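Local coordinates for protein nucleoside-diphosphate sugar epimerase (SulA family) (PDB 3OH8) that probably acts as a nucleoside-diphosphate sugar epimerase of the NAD-dependent epimerase/dehydratase family, at residues Y349-A352 / A356-S359. Residues are numbered along the deposited sequence; the frame is centred on the assembly and turned at random.
Sequences YYRA and AQIS
The R351 guanidinium meets the amide end of Q357 at its edge, near its own plane. The two planes are 36° apart, so the groups neither stack nor lie flush. The methyl end of I358 approaches the guanidinium obliquely, with CD1 3.8 Å from R351 NE.

The main touch is apolar. I358 CD1 lies against the methylene stem of R351, 3.4 Å from CG and 3.6 Å from CD. The stem is extended from CG to NE, with CG anti to the backbone N (chi1 -176°). It runs across the isoleucine at about a right angle. I358 CD1 also reaches A352 CA at 3.5 Å. The other branch, I358 CG2, packs on A352 CB at 3.9 Å. I358 thus fits its two methyls against neighbouring residues of the helix.

The contact lies where helix 342-354 gives way to the loop before strand 360-364, in a beta-alpha-beta crossover of the Rossmann-like sheet. I358 also touches A300 on strand 298-308. R298 NH1 bonds the carbonyl oxygens of both A352 and I358, tying helix end and loop together.

The polar end of R351 is held by other partners. D355 also accepts the backbone N-H of Q357. H425 is in the DUF1731 region. The chemistry is therefore divided: apolar contact with I358 along the stem, polar bonds at the guanidinium: a salt bridge from NE to D355 and a hydrogen bond from NH1 to H425. The D355 salt bridge probably compensates the arginine charge in this buried place and helps fix the rotation of the guanidinium.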
loop_
_atom_site.group_PDB
_atom_site.type_symbol
_atom_site.label_atom_id
_atom_site.label_comp_id
_atom_site.label_asym_id
_atom_site.label_seq_id
_atom_site.Cartn_x
_atom_site.Cartn_y
_atom_site.Cartn_z
ATOM N N TYR A 349 -7.999 3.561 -4.768
ATOM C CA TYR A 349 -8.823 2.399 -5.103
ATOM C C TYR A 349 -9.857 2.127 -4.017
ATOM O O TYR A 349 -11.042 1.914 -4.294
ATOM C CB TYR A 349 -7.949 1.154 -5.315
ATOM C CG TYR A 349 -7.472 1.019 -6.756
ATOM C CD1 TYR A 349 -8.318 0.524 -7.742
ATOM C CD2 TYR A 349 -6.170 1.367 -7.118
ATOM C CE1 TYR A 349 -7.882 0.394 -9.072
ATOM C CE2 TYR A 349 -5.730 1.244 -8.432
ATOM C CZ TYR A 349 -6.593 0.767 -9.404
ATOM O OH TYR A 349 -6.151 0.643 -10.709
ATOM N N TYR A 350 -9.380 2.119 -2.778
ATOM C CA TYR A 350 -10.215 1.816 -1.620
ATOM C C TYR A 350 -11.355 2.821 -1.562
ATOM O O TYR A 350 -12.525 2.440 -1.481
ATOM C CB TYR A 350 -9.337 1.856 -0.365
ATOM C CG TYR A 350 -9.933 1.280 0.900
ATOM C CD1 TYR A 350 -11.179 1.677 1.353
ATOM C CD2 TYR A 350 -9.211 0.368 1.672
ATOM C CE1 TYR A 350 -11.711 1.157 2.544
ATOM C CE2 TYR A 350 -9.726 -0.153 2.851
ATOM C CZ TYR A 350 -10.976 0.249 3.281
ATOM O OH TYR A 350 -11.483 -0.273 4.454
ATOM N N ARG A 351 -11.023 4.107 -1.657
ATOM C CA ARG A 351 -12.052 5.130 -1.710
ATOM C C ARG A 351 -13.042 4.901 -2.853
ATOM O O ARG A 351 -14.257 5.023 -2.661
ATOM C CB ARG A 351 -11.444 6.535 -1.830
ATOM C CG ARG A 351 -12.513 7.608 -1.780
ATOM C CD ARG A 351 -11.987 9.036 -1.875
ATOM N NE ARG A 351 -13.131 9.940 -1.829
ATOM C CZ ARG A 351 -13.101 11.194 -1.398
ATOM N NH1 ARG A 351 -11.965 11.742 -0.989
ATOM N NH2 ARG A 351 -14.231 11.893 -1.366
ATOM N N ALA A 352 -12.529 4.599 -4.047
ATOM C CA ALA A 352 -13.416 4.382 -5.198
ATOM C C ALA A 352 -14.416 3.260 -4.910
ATOM O O ALA A 352 -15.589 3.337 -5.278
ATOM C CB ALA A 352 -12.596 4.057 -6.449
ATOM N N ALA A 356 -19.540 6.416 -3.485
ATOM C CA ALA A 356 -20.351 6.549 -4.688
ATOM C C ALA A 356 -20.141 7.887 -5.415
ATOM O O ALA A 356 -20.648 8.060 -6.511
ATOM C CB ALA A 356 -21.822 6.345 -4.365
ATOM N N GLN A 357 -19.396 8.820 -4.816
ATOM C CA GLN A 357 -19.079 10.086 -5.491
ATOM C C GLN A 357 -18.077 9.887 -6.621
ATOM O O GLN A 357 -17.929 10.740 -7.503
ATOM C CB GLN A 357 -18.464 11.089 -4.521
ATOM C CG GLN A 357 -19.404 11.678 -3.502
ATOM C CD GLN A 357 -18.668 12.567 -2.510
ATOM O OE1 GLN A 357 -17.825 12.096 -1.744
ATOM N NE2 GLN A 357 -18.982 13.856 -2.524
ATOM N N ILE A 358 -17.371 8.768 -6.574
ATOM C CA ILE A 358 -16.289 8.509 -7.519
ATOM C C ILE A 358 -16.794 7.773 -8.750
ATOM O O ILE A 358 -17.219 6.620 -8.671
ATOM C CB ILE A 358 -15.148 7.714 -6.848
ATOM C CG1 ILE A 358 -14.556 8.558 -5.716
ATOM C CG2 ILE A 358 -14.066 7.338 -7.863
ATOM C CD1 ILE A 358 -13.413 7.916 -5.016
ATOM N N SER A 359 -16.760 8.444 -9.894
ATOM C CA SER A 359 -17.102 7.768 -11.136
ATOM C C SER A 359 -16.443 8.469 -12.314
ATOM O O SER A 359 -16.040 9.635 -12.203
ATOM C CB SER A 359 -18.623 7.688 -11.325
ATOM O OG SER A 359 -19.149 8.903 -11.800
#